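Local coordinates for putative uncharacterized protein gbs1890 (Streptococcus agalactiae NEM316, PDB 4TKZ), which probably serves as an EIIA component of the mannose/fructose class of the sugar phosphotransferase system, passing a phosphoryl group along during sugar uptake, at residues M1-I6 and Y29-N34; D82-V87 and H108-V113. One frame throughout, in Å; residues are numbered along the deposited sequence.

Contact 1: residues M1-I6 and Y29-N34; sequences MIKIII and YVVGIN
M1 lies over one face of the Y29 ring, its CG 4.2 Å from the ring centroid and only 10° off the normal, a CH-pi contact. M1 SD stands above the same face at longer range in a Met-aromatic contact, and bends at chi2 and chi3 bring M1 CE to 3.8 Å from Y29 OH. A flexible thioether suits this edge, since it can follow the flat surface of the tyrosine. Beyond this pair the two segments run as parallel strands. I4 uses both its backbone groups toward segment 29-34, its N donating to Y29 O at 2.9 Å and its O accepting from V31 N at 3.0 Å. I6 repeats the pattern, with N to V31 O at 2.8 Å and O from I33 N at 2.7 Å.

Side chains alternate between the sheet's faces. I4 lies side by side with V30 on one face; on the other, I5 CG2 meets V31 CG2 at 3.9 Å and approaches I33 CD1. Beta-branched residues suit these extended backbones and give the sheet broad apolar surfaces. K3 stretches out fully, CG swung opposite the backbone N (chi1 -178°), which carries K3 CE to 3.9 Å from V31 CG2, while NZ reaches a salt bridge with E51.

Further out, I4 and I6 pack on helix 93-102, I6 and V30 on helix 12-24, and I5 and V31 on helix 41-52. R103 donates to both I2 O and Y29 O, so Y29 O is held by two donors, I4 N and R103. Helix 12-24 connects strands 3-9 and 30-35 in a beta-alpha-beta unit and packs on the face that carries I6 and V30. The contact divides its work: backbone bonds within 20° of straight fix the register, while apolar side chains pack each face against helices and K3 turns its charge to E51.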
loop_
_atom_site.group_PDB
_atom_site.type_symbol
_atom_site.label_atom_id
_atom_site.label_comp_id
_atom_site.label_asym_id
_atom_site.label_seq_id
_atom_site.Cartn_x
_atom_site.Cartn_y
_atom_site.Cartn_z
ATOM N N MET A 1 -7.647 -16.437 17.455
ATOM C CA MET A 1 -7.609 -15.587 16.272
ATOM C C MET A 1 -6.400 -14.655 16.307
ATOM O O MET A 1 -5.866 -14.350 17.379
ATOM C CB MET A 1 -8.890 -14.756 16.186
ATOM C CG MET A 1 -8.944 -13.569 17.146
ATOM S SD MET A 1 -9.331 -13.967 18.871
ATOM C CE MET A 1 -11.019 -14.551 18.712
ATOM N N ILE A 2 -5.957 -14.218 15.134
ATOM C CA ILE A 2 -4.989 -13.129 15.049
ATOM C C ILE A 2 -5.713 -11.911 14.499
ATOM O O ILE A 2 -6.201 -11.937 13.370
ATOM C CB ILE A 2 -3.803 -13.489 14.133
ATOM C CG1 ILE A 2 -2.974 -14.616 14.759
ATOM C CG2 ILE A 2 -2.928 -12.267 13.884
ATOM C CD1 ILE A 2 -2.076 -15.367 13.775
ATOM N N LYS A 3 -5.818 -10.854 15.301
ATOM C CA LYS A 3 -6.497 -9.641 14.853
ATOM C C LYS A 3 -5.570 -8.770 14.004
ATOM O O LYS A 3 -4.406 -8.560 14.355
ATOM C CB LYS A 3 -7.040 -8.843 16.049
ATOM C CG LYS A 3 -7.790 -7.586 15.627
ATOM C CD LYS A 3 -8.444 -6.876 16.789
ATOM C CE LYS A 3 -9.049 -5.560 16.336
ATOM N NZ LYS A 3 -10.031 -5.026 17.330
ATOM N N ILE A 4 -6.088 -8.273 12.882
ATOM C CA ILE A 4 -5.315 -7.428 11.968
ATOM C C ILE A 4 -5.764 -5.983 12.089
ATOM O O ILE A 4 -6.941 -5.677 11.898
ATOM C CB ILE A 4 -5.493 -7.912 10.505
ATOM C CG1 ILE A 4 -4.949 -9.327 10.359
ATOM C CG2 ILE A 4 -4.783 -6.981 9.512
ATOM C CD1 ILE A 4 -5.251 -9.964 9.010
ATOM N N ILE A 5 -4.825 -5.094 12.408
ATOM C CA ILE A 5 -5.156 -3.688 12.547
ATOM C C ILE A 5 -4.333 -2.868 11.574
ATOM O O ILE A 5 -3.096 -2.931 11.567
ATOM C CB ILE A 5 -4.886 -3.200 13.984
ATOM C CG1 ILE A 5 -5.639 -4.075 14.980
ATOM C CG2 ILE A 5 -5.294 -1.736 14.152
ATOM C CD1 ILE A 5 -5.404 -3.667 16.459
ATOM N N ILE A 6 -5.026 -2.087 10.756
ATOM C CA ILE A 6 -4.378 -1.229 9.778
ATOM C C ILE A 6 -4.397 0.224 10.237
ATOM O O ILE A 6 -5.476 0.815 10.414
ATOM C CB ILE A 6 -5.099 -1.320 8.422
ATOM C CG1 ILE A 6 -5.145 -2.767 7.924
ATOM C CG2 ILE A 6 -4.403 -0.446 7.378
ATOM C CD1 ILE A 6 -6.010 -2.952 6.668
ATOM N N TYR A 29 -12.302 -9.648 12.460
ATOM C CA TYR A 29 -11.102 -9.231 13.169
ATOM C C TYR A 29 -10.092 -8.511 12.285
ATOM O O TYR A 29 -8.892 -8.779 12.342
ATOM C CB TYR A 29 -10.462 -10.438 13.840
ATOM C CG TYR A 29 -11.442 -11.164 14.724
ATOM C CD1 TYR A 29 -11.961 -10.544 15.849
ATOM C CD2 TYR A 29 -11.866 -12.454 14.427
ATOM C CE1 TYR A 29 -12.858 -11.182 16.665
ATOM C CE2 TYR A 29 -12.772 -13.107 15.242
ATOM C CZ TYR A 29 -13.258 -12.459 16.365
ATOM O OH TYR A 29 -14.157 -13.085 17.193
ATOM N N VAL A 30 -10.595 -7.603 11.458
ATOM C CA VAL A 30 -9.742 -6.753 10.650
ATOM C C VAL A 30 -10.312 -5.349 10.743
ATOM O O VAL A 30 -11.443 -5.114 10.321
ATOM C CB VAL A 30 -9.735 -7.209 9.164
ATOM C CG1 VAL A 30 -8.914 -6.247 8.323
ATOM C CG2 VAL A 30 -9.202 -8.631 9.038
ATOM N N VAL A 31 -9.553 -4.424 11.328
ATOM C CA VAL A 31 -10.029 -3.054 11.493
ATOM C C VAL A 31 -9.052 -2.031 10.943
ATOM O O VAL A 31 -7.836 -2.277 10.853
ATOM C CB VAL A 31 -10.309 -2.715 12.977
ATOM C CG1 VAL A 31 -11.244 -3.733 13.594
ATOM C CG2 VAL A 31 -9.021 -2.669 13.752
ATOM N N GLY A 32 -9.580 -0.866 10.594
ATOM C CA GLY A 32 -8.738 0.218 10.130
ATOM C C GLY A 32 -8.844 1.405 11.062
ATOM O O GLY A 32 -9.925 1.717 11.572
ATOM N N ILE A 33 -7.710 2.049 11.305
ATOM C CA ILE A 33 -7.695 3.321 11.995
ATOM C C ILE A 33 -7.177 4.375 11.023
ATOM O O ILE A 33 -5.992 4.394 10.679
ATOM C CB ILE A 33 -6.816 3.252 13.267
ATOM C CG1 ILE A 33 -7.376 2.197 14.222
ATOM C CG2 ILE A 33 -6.760 4.595 13.941
ATOM C CD1 ILE A 33 -6.572 2.005 15.508
ATOM N N ASN A 34 -8.074 5.251 10.580
ATOM C CA ASN A 34 -7.711 6.297 9.641
ATOM C C ASN A 34 -7.112 7.515 10.338
ATOM O O ASN A 34 -7.812 8.229 11.053
ATOM C CB ASN A 34 -8.932 6.713 8.809
ATOM C CG ASN A 34 -9.531 5.556 8.023
ATOM O OD1 ASN A 34 -9.018 5.176 6.973
ATOM N ND2 ASN A 34 -10.631 5.005 8.522
#

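Contact 2: residues D82-V87 and H108-V113; sequences DKKIKV and HVDDLV
The D110 carboxylate, the flat group at this contact, meets two lysine chains through its two oxygens: OD1 lies 3.1 Å from K86 CE, and OD2 lies 4.1 Å from K84 CD. K86 crosses the aspartate at about a right angle and forms a long salt bridge, K86 NZ to D110 OD1 3.7 Å. The stronger polar partner of that ammonium is S128 of the second subunit, so the D110 charge probably adds mainly electrostatic attraction.

Lysine suits position 86 because its methylenes can lie on the valines while its ammonium goes on to polar partners. The bend at chi2 (-69°) lays the chain across V109 and V113, with K86 CG 3.8 Å from V109 CG1 and a tight 3.5 Å from V113 CG1. V109 CG1 also touches K84 CB at 3.9 Å; short, branched valines present methyl groups to the lysine methylenes.

V109 O accepts from both L112 N and V113 N, while V109 N donates to E57. V109 and V113 also rest on L59 of strand 57-62, so segment 108-113, leading into helix 110-122, covers strand 84-89, outermost within this chain, and its neighbour. The V87 backbone is hydrogen-bonded to the second subunit, where V87 also packs on F127.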
loop_
_atom_site.group_PDB
_atom_site.type_symbol
_atom_site.label_atom_id
_atom_site.label_comp_id
_atom_site.label_asym_id
_atom_site.label_seq_id
_atom_site.Cartn_x
_atom_site.Cartn_y
_atom_site.Cartn_z
ATOM N N ASP A 82 1.411 -9.740 28.303
ATOM C CA ASP A 82 0.978 -11.008 27.731
ATOM C C ASP A 82 0.342 -10.913 26.349
ATOM O O ASP A 82 -0.105 -11.920 25.808
ATOM C CB ASP A 82 0.053 -11.744 28.699
ATOM C CG ASP A 82 0.801 -12.306 29.892
ATOM O OD1 ASP A 82 1.835 -12.980 29.683
ATOM O OD2 ASP A 82 0.362 -12.056 31.034
ATOM N N LYS A 83 0.302 -9.713 25.781
ATOM C CA LYS A 83 -0.138 -9.568 24.399
ATOM C C LYS A 83 1.048 -9.740 23.471
ATOM O O LYS A 83 2.164 -9.318 23.785
ATOM C CB LYS A 83 -0.764 -8.199 24.156
ATOM C CG LYS A 83 -2.062 -7.954 24.914
ATOM C CD LYS A 83 -2.719 -6.677 24.418
ATOM C CE LYS A 83 -3.962 -6.355 25.216
ATOM N NZ LYS A 83 -4.928 -7.483 25.230
ATOM N N LYS A 84 0.805 -10.370 22.328
ATOM C CA LYS A 84 1.805 -10.435 21.272
ATOM C C LYS A 84 1.383 -9.475 20.164
ATOM O O LYS A 84 0.415 -9.726 19.454
ATOM C CB LYS A 84 1.940 -11.865 20.749
ATOM C CG LYS A 84 2.601 -12.813 21.745
ATOM C CD LYS A 84 4.068 -12.463 21.948
ATOM C CE LYS A 84 4.625 -13.069 23.234
ATOM N NZ LYS A 84 4.231 -12.286 24.444
ATOM N N ILE A 85 2.086 -8.353 20.054
ATOM C CA ILE A 85 1.747 -7.340 19.061
ATOM C C ILE A 85 2.915 -7.143 18.106
ATOM O O ILE A 85 3.982 -6.687 18.509
ATOM C CB ILE A 85 1.378 -6.001 19.716
ATOM C CG1 ILE A 85 0.194 -6.184 20.673
ATOM C CG2 ILE A 85 1.048 -4.959 18.656
ATOM C CD1 ILE A 85 -0.066 -4.993 21.605
ATOM N N LYS A 86 2.713 -7.511 16.841
ATOM C CA LYS A 86 3.715 -7.276 15.812
ATOM C C LYS A 86 3.349 -6.018 15.032
ATOM O O LYS A 86 2.185 -5.808 14.684
ATOM C CB LYS A 86 3.795 -8.482 14.864
ATOM C CG LYS A 86 4.462 -9.709 15.483
ATOM C CD LYS A 86 5.953 -9.462 15.702
ATOM C CE LYS A 86 6.709 -10.765 15.944
ATOM N NZ LYS A 86 8.039 -10.559 16.591
ATOM N N VAL A 87 4.345 -5.184 14.758
ATOM C CA VAL A 87 4.126 -3.928 14.049
ATOM C C VAL A 87 4.983 -3.882 12.795
ATOM O O VAL A 87 6.219 -3.873 12.877
ATOM C CB VAL A 87 4.482 -2.722 14.939
ATOM C CG1 VAL A 87 4.246 -1.410 14.195
ATOM C CG2 VAL A 87 3.671 -2.767 16.244
ATOM N N HIS A 108 -0.034 -18.210 16.744
ATOM C CA HIS A 108 0.678 -17.008 17.166
ATOM C C HIS A 108 1.120 -16.126 16.009
ATOM O O HIS A 108 1.640 -16.617 15.013
ATOM C CB HIS A 108 1.902 -17.392 17.998
ATOM C CG HIS A 108 1.564 -18.057 19.295
ATOM N ND1 HIS A 108 1.415 -17.357 20.473
ATOM C CD2 HIS A 108 1.344 -19.358 19.598
ATOM C CE1 HIS A 108 1.119 -18.200 21.448
ATOM N NE2 HIS A 108 1.070 -19.420 20.943
ATOM N N VAL A 109 0.940 -14.818 16.175
ATOM C CA VAL A 109 1.347 -13.839 15.171
ATOM C C VAL A 109 2.853 -13.912 14.859
ATOM O O VAL A 109 3.274 -13.591 13.747
ATOM C CB VAL A 109 0.932 -12.401 15.586
ATOM C CG1 VAL A 109 1.697 -11.945 16.827
ATOM C CG2 VAL A 109 1.134 -11.424 14.431
ATOM N N ASP A 110 3.658 -14.348 15.831
ATOM C CA ASP A 110 5.096 -14.526 15.610
ATOM C C ASP A 110 5.390 -15.449 14.428
ATOM O O ASP A 110 6.327 -15.222 13.664
ATOM C CB ASP A 110 5.776 -15.096 16.859
ATOM C CG ASP A 110 5.832 -14.108 18.002
ATOM O OD1 ASP A 110 5.483 -12.927 17.792
ATOM O OD2 ASP A 110 6.236 -14.514 19.116
ATOM N N ASP A 111 4.587 -16.496 14.285
ATOM C CA ASP A 111 4.825 -17.505 13.260
ATOM C C ASP A 111 4.192 -17.108 11.929
ATOM O O ASP A 111 4.399 -17.766 10.911
ATOM C CB ASP A 111 4.307 -18.862 13.746
ATOM C CG ASP A 111 4.920 -19.273 15.076
ATOM O OD1 ASP A 111 6.128 -19.021 15.268
ATOM O OD2 ASP A 111 4.195 -19.829 15.933
ATOM N N LEU A 112 3.431 -16.017 11.945
ATOM C CA LEU A 112 2.768 -15.515 10.745
ATOM C C LEU A 112 3.548 -14.383 10.071
ATOM O O LEU A 112 3.513 -14.247 8.849
ATOM C CB LEU A 112 1.337 -15.058 11.067
ATOM C CG LEU A 112 0.591 -14.219 10.029
ATOM C CD1 LEU A 112 0.209 -15.067 8.812
ATOM C CD2 LEU A 112 -0.634 -13.539 10.628
ATOM N N VAL A 113 4.258 -13.579 10.857
ATOM C CA VAL A 113 4.918 -12.379 10.318
ATOM C C VAL A 113 5.976 -12.634 9.251
ATOM O O VAL A 113 6.130 -11.829 8.335
ATOM C CB VAL A 113 5.552 -11.500 11.424
ATOM C CG1 VAL A 113 4.481 -10.740 12.154
ATOM C CG2 VAL A 113 6.385 -12.340 12.369
#

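Contact 1 and contact 2 belong to one four-stranded parallel sheet, ordered 30-35, 3-9, 57-62, 84-89, and their centres lie about 13 Å apart. Contact 1 pairs the first two of these strands; contact 2 sets segment 108-113, leading into helix 110-122, on the last, which is outermost within this chain, with strand 57-62 between. They come in series along the chain, the first complete before the second begins. They nevertheless touch: I2 CD1 packs 3.9 Å from V109 N and equally near L112 CD2, joining the N-terminal end of the chain to the late helix. Together they span the alpha/beta core, with contact 2 nearer the second subunit.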